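PDB 4NES: UDP-N-acetylglucosamine 2-epimerase from Methanocaldococcus jannaschii, which probably catalyses the reversible epimerisation at C-2 of UDP-N-acetylglucosamine to UDP-N-acetylmannosamine, working as a homodimer with a GT-B fold. Local coordinates for residues A[152-156]-A[157-161]; A[119-122]-A[123-127]; A[17-20]-A[21-25]. All blocks are in the same frame, centred on the assembly; numbering follows the deposited sequence.

Contact 1 (A[152-156]-A[157-161])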
loop_
_atom_site.group_PDB
_atom_site.type_symbol
_atom_site.label_atom_id
_atom_site.label_comp_id
_atom_site.label_asym_id
_atom_site.label_seq_id
_atom_site.Cartn_x
_atom_site.Cartn_y
_atom_site.Cartn_z
ATOM N N ASN A 152 16.469 -7.868 8.851
ATOM C CA ASN A 152 17.184 -8.045 7.594
ATOM C C ASN A 152 16.251 -8.021 6.384
ATOM O O ASN A 152 16.614 -7.488 5.329
ATOM C CB ASN A 152 18.047 -9.307 7.636
ATOM C CG ASN A 152 19.263 -9.138 8.521
ATOM O OD1 ASN A 152 19.743 -8.025 8.718
ATOM N ND2 ASN A 152 19.769 -10.240 9.054
ATOM N N ASN A 153 15.053 -8.579 6.532
ATOM C CA ASN A 153 14.029 -8.464 5.490
ATOM C C ASN A 153 13.733 -7.009 5.153
ATOM O O ASN A 153 13.636 -6.631 3.972
ATOM C CB ASN A 153 12.736 -9.152 5.923
ATOM C CG ASN A 153 12.841 -10.652 5.906
ATOM O OD1 ASN A 153 13.744 -11.228 5.283
ATOM N ND2 ASN A 153 11.902 -11.307 6.569
ATOM N N LEU A 154 13.584 -6.186 6.184
ATOM C CA LEU A 154 13.304 -4.775 5.994
ATOM C C LEU A 154 14.473 -4.047 5.332
ATOM O O LEU A 154 14.271 -3.249 4.412
ATOM C CB LEU A 154 12.967 -4.129 7.335
ATOM C CG LEU A 154 11.685 -4.689 7.949
ATOM C CD1 LEU A 154 11.575 -4.358 9.420
ATOM C CD2 LEU A 154 10.470 -4.152 7.203
ATOM N N LEU A 155 15.694 -4.327 5.774
ATOM C CA LEU A 155 16.882 -3.699 5.188
ATOM C C LEU A 155 17.017 -4.040 3.701
ATOM O O LEU A 155 17.379 -3.184 2.888
ATOM C CB LEU A 155 18.152 -4.098 5.945
ATOM C CG LEU A 155 18.271 -3.561 7.371
ATOM C CD1 LEU A 155 19.472 -4.179 8.065
ATOM C CD2 LEU A 155 18.355 -2.035 7.380
ATOM N N ARG A 156 16.687 -5.280 3.346
ATOM C CA ARG A 156 16.766 -5.746 1.963
ATOM C C ARG A 156 15.746 -5.043 1.064
ATOM O O ARG A 156 15.908 -4.998 -0.163
ATOM C CB ARG A 156 16.552 -7.263 1.916
ATOM C CG ARG A 156 16.999 -7.916 0.626
ATOM C CD ARG A 156 16.277 -9.233 0.393
ATOM N NE ARG A 156 15.779 -9.325 -0.977
ATOM C CZ ARG A 156 14.501 -9.197 -1.321
ATOM N NH1 ARG A 156 13.571 -8.994 -0.397
ATOM N NH2 ARG A 156 14.149 -9.293 -2.595
ATOM N N GLU A 157 14.695 -4.492 1.663
ATOM C CA GLU A 157 13.707 -3.709 0.925
ATOM C C GLU A 157 13.980 -2.209 1.031
ATOM O O GLU A 157 13.116 -1.387 0.712
ATOM C CB GLU A 157 12.284 -4.053 1.381
ATOM C CG GLU A 157 11.911 -5.496 1.088
ATOM C CD GLU A 157 10.564 -5.905 1.651
ATOM O OE1 GLU A 157 9.781 -5.028 2.081
ATOM O OE2 GLU A 157 10.285 -7.125 1.650
ATOM N N GLY A 158 15.185 -1.868 1.482
ATOM C CA GLY A 158 15.663 -0.497 1.432
ATOM C C GLY A 158 15.161 0.415 2.531
ATOM O O GLY A 158 15.355 1.622 2.465
ATOM N N ILE A 159 14.521 -0.148 3.547
ATOM C CA ILE A 159 14.014 0.658 4.649
ATOM C C ILE A 159 15.180 1.113 5.517
ATOM O O ILE A 159 16.116 0.357 5.764
ATOM C CB ILE A 159 12.961 -0.128 5.454
ATOM C CG1 ILE A 159 11.675 -0.230 4.629
ATOM C CG2 ILE A 159 12.662 0.531 6.806
ATOM C CD1 ILE A 159 10.764 -1.341 5.059
ATOM N N GLU A 160 15.133 2.370 5.948
ATOM C CA GLU A 160 16.223 2.962 6.710
ATOM C C GLU A 160 16.391 2.305 8.080
ATOM O O GLU A 160 15.411 2.085 8.814
ATOM C CB GLU A 160 16.001 4.468 6.859
ATOM C CG GLU A 160 14.548 4.912 6.717
ATOM C CD GLU A 160 14.034 4.957 5.271
ATOM O OE1 GLU A 160 14.544 5.764 4.465
ATOM O OE2 GLU A 160 13.106 4.188 4.943
ATOM N N GLU A 161 17.635 1.990 8.425
ATOM C CA GLU A 161 17.906 1.256 9.646
ATOM C C GLU A 161 17.422 1.986 10.894
ATOM O O GLU A 161 17.027 1.345 11.874
ATOM C CB GLU A 161 19.393 0.912 9.772
ATOM C CG GLU A 161 19.685 -0.052 10.921
ATOM C CD GLU A 161 21.068 -0.658 10.863
ATOM O OE1 GLU A 161 21.804 -0.372 9.896
ATOM O OE2 GLU A 161 21.420 -1.424 11.787
HETATM O O HOH W 1 12.434 -8.673 2.333
HETATM O O HOH W 2 17.972 -0.592 3.861
#

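Contact 2 (A[119-122]-A[123-127])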
loop_
_atom_site.group_PDB
_atom_site.type_symbol
_atom_site.label_atom_id
_atom_site.label_comp_id
_atom_site.label_asym_id
_atom_site.label_seq_id
_atom_site.Cartn_x
_atom_site.Cartn_y
_atom_site.Cartn_z
ATOM N N GLY A 119 8.215 -6.648 9.323
ATOM C CA GLY A 119 9.310 -7.300 8.635
ATOM C C GLY A 119 9.163 -8.790 8.412
ATOM O O GLY A 119 10.037 -9.411 7.813
ATOM N N LEU A 120 8.084 -9.387 8.908
ATOM C CA LEU A 120 7.860 -10.809 8.656
ATOM C C LEU A 120 7.587 -11.008 7.162
ATOM O O LEU A 120 6.866 -10.218 6.542
ATOM C CB LEU A 120 6.692 -11.346 9.478
ATOM C CG LEU A 120 6.906 -11.574 10.977
ATOM C CD1 LEU A 120 7.252 -10.304 11.703
ATOM C CD2 LEU A 120 5.651 -12.197 11.578
ATOM N N ARG A 121 8.181 -12.044 6.573
ATOM C CA ARG A 121 7.963 -12.329 5.152
ATOM C C ARG A 121 7.811 -13.821 4.897
ATOM O O ARG A 121 8.650 -14.617 5.324
ATOM C CB ARG A 121 9.125 -11.795 4.300
ATOM C CG ARG A 121 9.364 -10.280 4.370
ATOM C CD ARG A 121 8.265 -9.515 3.632
ATOM N NE ARG A 121 8.513 -8.076 3.634
ATOM C CZ ARG A 121 8.046 -7.231 4.547
ATOM N NH1 ARG A 121 7.291 -7.664 5.552
ATOM N NH2 ARG A 121 8.338 -5.938 4.449
ATOM N N SER A 122 6.753 -14.183 4.183
ATOM C CA SER A 122 6.599 -15.536 3.650
ATOM C C SER A 122 7.114 -15.590 2.212
ATOM O O SER A 122 7.398 -16.670 1.691
ATOM C CB SER A 122 5.130 -15.934 3.657
ATOM O OG SER A 122 4.431 -15.172 2.685
ATOM N N PHE A 123 7.209 -14.423 1.574
ATOM C CA PHE A 123 7.568 -14.297 0.154
ATOM C C PHE A 123 6.565 -14.980 -0.765
ATOM O O PHE A 123 6.876 -15.354 -1.898
ATOM C CB PHE A 123 9.009 -14.751 -0.096
ATOM C CG PHE A 123 10.004 -14.016 0.746
ATOM C CD1 PHE A 123 10.253 -12.670 0.526
ATOM C CD2 PHE A 123 10.662 -14.656 1.780
ATOM C CE1 PHE A 123 11.159 -11.982 1.316
ATOM C CE2 PHE A 123 11.569 -13.975 2.578
ATOM C CZ PHE A 123 11.819 -12.633 2.335
ATOM N N ASP A 124 5.357 -15.128 -0.245
ATOM C CA ASP A 124 4.199 -15.535 -1.012
ATOM C C ASP A 124 3.407 -14.249 -1.172
ATOM O O ASP A 124 2.271 -14.162 -0.702
ATOM C CB ASP A 124 3.385 -16.541 -0.194
ATOM C CG ASP A 124 2.349 -17.284 -1.017
ATOM O OD1 ASP A 124 2.072 -16.881 -2.167
ATOM O OD2 ASP A 124 1.808 -18.282 -0.496
ATOM N N ARG A 125 4.003 -13.246 -1.823
ATOM C CA ARG A 125 3.389 -11.913 -1.926
ATOM C C ARG A 125 2.082 -11.930 -2.731
ATOM O O ARG A 125 1.534 -10.884 -3.086
ATOM C CB ARG A 125 4.385 -10.854 -2.442
ATOM C CG ARG A 125 4.114 -9.435 -1.915
ATOM C CD ARG A 125 5.169 -8.395 -2.339
ATOM N NE ARG A 125 6.361 -8.421 -1.488
ATOM C CZ ARG A 125 7.364 -7.549 -1.561
ATOM N NH1 ARG A 125 7.331 -6.558 -2.451
ATOM N NH2 ARG A 125 8.403 -7.667 -0.738
ATOM N N ASN A 126 1.582 -13.135 -2.987
ATOM C CA ASN A 126 0.232 -13.327 -3.489
ATOM C C ASN A 126 -0.814 -13.483 -2.352
ATOM O O ASN A 126 -2.009 -13.304 -2.600
ATOM C CB ASN A 126 0.196 -14.522 -4.461
ATOM C CG ASN A 126 1.113 -14.328 -5.676
ATOM O OD1 ASN A 126 1.167 -13.250 -6.268
ATOM N ND2 ASN A 126 1.831 -15.383 -6.049
HETATM N N MSE A 127 -0.357 -13.814 -1.130
HETATM C CA MSE A 127 -1.179 -13.899 0.112
HETATM C C MSE A 127 -1.682 -12.502 0.529
HETATM O O MSE A 127 -0.907 -11.568 0.494
HETATM C CB MSE A 127 -0.333 -14.424 1.308
HETATM C CG MSE A 127 0.019 -15.942 1.407
HETATM SE SE MSE A 127 0.825 -16.530 3.155
HETATM C CE MSE A 127 -0.682 -15.988 4.296
#

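Contact 3 (A[17-20]-A[21-25])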
loop_
_atom_site.group_PDB
_atom_site.type_symbol
_atom_site.label_atom_id
_atom_site.label_comp_id
_atom_site.label_asym_id
_atom_site.label_seq_id
_atom_site.Cartn_x
_atom_site.Cartn_y
_atom_site.Cartn_z
ATOM N N SER A 17 -2.345 -6.559 23.597
ATOM C CA SER A 17 -2.563 -6.535 25.047
ATOM C C SER A 17 -1.323 -6.160 25.890
ATOM O O SER A 17 -1.457 -5.394 26.854
ATOM C CB SER A 17 -3.278 -7.808 25.559
ATOM O OG SER A 17 -2.467 -8.973 25.546
ATOM N N PRO A 18 -0.118 -6.650 25.527
ATOM C CA PRO A 18 1.041 -6.216 26.320
ATOM C C PRO A 18 1.390 -4.746 26.120
ATOM O O PRO A 18 1.965 -4.125 27.033
ATOM C CB PRO A 18 2.175 -7.101 25.802
ATOM C CG PRO A 18 1.476 -8.325 25.233
ATOM C CD PRO A 18 0.224 -7.772 24.626
ATOM N N ILE A 19 1.077 -4.194 24.951
ATOM C CA ILE A 19 1.286 -2.766 24.713
ATOM C C ILE A 19 0.305 -1.937 25.535
ATOM O O ILE A 19 0.682 -0.933 26.172
ATOM C CB ILE A 19 1.193 -2.447 23.211
ATOM C CG1 ILE A 19 2.436 -3.006 22.522
ATOM C CG2 ILE A 19 1.074 -0.947 22.985
ATOM C CD1 ILE A 19 2.312 -3.103 21.020
ATOM N N ILE A 20 -0.946 -2.379 25.568
ATOM C CA ILE A 20 -1.948 -1.759 26.423
ATOM C C ILE A 20 -1.542 -1.829 27.899
ATOM O O ILE A 20 -1.649 -0.817 28.611
ATOM C CB ILE A 20 -3.339 -2.384 26.176
ATOM C CG1 ILE A 20 -3.811 -2.003 24.767
ATOM C CG2 ILE A 20 -4.342 -1.963 27.259
ATOM C CD1 ILE A 20 -4.964 -2.828 24.228
ATOM N N ARG A 21 -1.043 -2.978 28.359
ATOM C CA ARG A 21 -0.575 -3.108 29.752
ATOM C C ARG A 21 0.506 -2.068 30.056
ATOM O O ARG A 21 0.509 -1.417 31.120
ATOM C CB ARG A 21 -0.018 -4.511 30.009
ATOM C CG ARG A 21 -1.053 -5.631 30.160
ATOM C CD ARG A 21 -1.805 -5.554 31.488
ATOM N NE ARG A 21 -2.961 -4.669 31.406
ATOM C CZ ARG A 21 -4.149 -5.034 30.931
ATOM N NH1 ARG A 21 -4.348 -6.275 30.502
ATOM N NH2 ARG A 21 -5.142 -4.160 30.885
ATOM N N ALA A 22 1.412 -1.887 29.102
ATOM C CA ALA A 22 2.494 -0.925 29.274
ATOM C C ALA A 22 1.992 0.519 29.249
ATOM O O ALA A 22 2.410 1.336 30.075
ATOM C CB ALA A 22 3.566 -1.139 28.231
ATOM N N LEU A 23 1.101 0.843 28.313
ATOM C CA LEU A 23 0.519 2.181 28.236
ATOM C C LEU A 23 -0.222 2.583 29.508
ATOM O O LEU A 23 -0.223 3.762 29.882
ATOM C CB LEU A 23 -0.432 2.293 27.046
ATOM C CG LEU A 23 0.222 2.338 25.672
ATOM C CD1 LEU A 23 -0.809 2.104 24.569
ATOM C CD2 LEU A 23 0.922 3.675 25.472
ATOM N N GLU A 24 -0.858 1.614 30.162
ATOM C CA GLU A 24 -1.600 1.874 31.396
ATOM C C GLU A 24 -0.711 2.354 32.530
ATOM O O GLU A 24 -1.197 2.968 33.483
ATOM C CB GLU A 24 -2.358 0.623 31.838
ATOM C CG GLU A 24 -3.580 0.323 31.008
ATOM C CD GLU A 24 -4.147 -1.042 31.333
ATOM O OE1 GLU A 24 -3.490 -1.780 32.097
ATOM O OE2 GLU A 24 -5.237 -1.372 30.822
ATOM N N LYS A 25 0.583 2.081 32.438
ATOM C CA LYS A 25 1.528 2.501 33.478
ATOM C C LYS A 25 2.153 3.856 33.169
ATOM O O LYS A 25 3.103 4.269 33.838
ATOM C CB LYS A 25 2.649 1.483 33.614
ATOM C CG LYS A 25 2.169 0.081 33.945
ATOM C CD LYS A 25 3.334 -0.893 34.001
ATOM C CE LYS A 25 2.866 -2.280 34.415
ATOM N NZ LYS A 25 1.827 -2.836 33.492
#

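Contact 1 (A[152-156]-A[157-161])
Helix 148-156 closes in a Schellman motif: Ile159 N reaches back to Leu154 O at 3.2 Å and Gly158 N meets Leu155 O at 2.9 Å, with Gly158 as the C-prime residue at a positive phi of 80°. Leu154 O takes a second N-H, that of Glu157, from the opposite face of its carbonyl plane. One water donates to both Leu155 O and Ile159 O, tying the last turn to the outgoing chain.

The apolar contact that commonly accompanies this motif is present: the Leu154 CD2 methyl meets Ile159 CD1 at 3.5 Å, both side chains also resting on Leu143 of strand 142-145. Farther out, Leu155 CD2 lies 3.9 Å from Glu161 CB.

Glu157 extends the same way as Ile159. With CG beside its own backbone N (chi1 -64°) and the chain extended beyond, it passes Asn153 O, CG being 3.5 Å from that oxygen. Arg156 NH1 stays 4.3 Å from Glu157 OE2, and a second water mediates instead: it donates to Glu157 OE2 and to Asn153 O, and accepts weakly from Arg156 NH1 at the guanidinium edge. The direct partners of OE2 are Arg121 and Arg125, while OE1 bonds His138.

Replacing Glu157 by alanine takes away the carboxylate and is likely to leave those two arginines without their shared counter-charge and His138 without its acceptor. Two arginines paired with one buried carboxylate oxygen are likely to favour the ionised form, despite the carbonyl oxygens at this helix end.

Contact 2 (A[119-122]-A[123-127])
Ser122 OG accepts the N-H of Asp124 at 3.1 Å, an ST turn that bends the loop between strand 112-116 and helix 128-138 in the N-terminal Rossmann-like domain of the GT-B fold. A type I beta turn from Asp124 to Met127 follows, and Met127 stands at the N-cap position of helix 128-138. The serine hydroxyl can meet that N-H because chi1 of 70° sets OG between its own backbone N and carbonyl carbon.

Phe123 has a left-handed backbone, with phi positive, and its ring turns back toward Arg121, two residues earlier. Arg121 CB sits over one face of the ring, 3.6 Å from the centroid of Phe123 and 19° off the normal, in a CH-pi contact displaced toward the CZ rim; Phe123 CZ is its nearest ring atom at 3.4 Å. The two side chains cross at about a right angle.

Beyond CB, Arg121 bends sharply at chi2 (-72°), which brings the guanidinium back to its own chain: NH1, which also pairs with Asp137, bonds Leu120 O at 2.8 Å, that oxygen lying in the guanidinium plane while the donor stands above the carbonyl plane. Arg121 NE and Arg125 NH2 come within 4.4 Å of each other, and the carboxylate they share, that of Glu157, probably offsets their like charge. Glu130 accepts the backbone N-H groups of Ser122 and Phe123, one on each carboxylate oxygen, and this ties the bend to the helix it leads into.

Met127, present as selenomethionine, has its side chain about 7 Å from the bound UDP-N-acetylglucosamine; its SE packs 3.9 Å from Ser122 OG.

Contact 3 (A[17-20]-A[21-25])
Ile19 CG2 and Leu23 CD1 meet at 3.9 Å, one turn apart on helix 10-23, their side chains lying side by side and pointing the same way. Leu23 N donates to Ile19 O at 2.8 Å, and the neighbouring i to i+4 bonds run from Arg21 N to Ser17 O, from Ala22 N to Pro18 O and from Glu24 N to Ile20 O.

On another side of the helix Glu24 leans over the preceding turn, its OE2 3.7 Å from Ile20 CG2 and its CG 3.3 Å from Ile20 O. Arg21 holds that carboxylate side-on: NE reaches Glu24 OE1 at 3.0 Å with the oxygen in the guanidinium plane, and NH2 reaches Glu24 OE2 at 2.8 Å on its syn side. Bends at chi2 (-73°) and chi3 (86°) fold the arginine round to present this edge. NH1 also bonds Leu51 O and NH2 also bonds Asn52 O, fixing the guanidinium from beyond the helix. Lys25 NZ curls back to Arg21 O at 3.1 Å.

In the beta-alpha-beta unit of strand 3-7, helix 10-23 and strand 30-34, Ile20 and Leu23 pack on Trp30 of the second strand. Pro18 rests on helix 170-183, while Ile19 and Ala22 are covered by helix 353-363.

In the fold
Along the chain contact 3 comes first, then contact 2, then contact 1, all in the N-terminal half of the GT-B fold around its seven-stranded parallel sheet. Contact 3 lies on helix 10-23, its centre about 28 Å from that of contact 1 and about 29 Å from that of contact 2, touching neither. Contacts 1 and 2 are direct neighbours with centres about 15 Å apart, joined where Asn153 ND2 meets Gly119 O and where Leu154 packs on Gly119. Both also reach the second subunit, so they link the loop entering helix 128-138, near the bound nucleotides, to the end of helix 148-156 and the dimer partner.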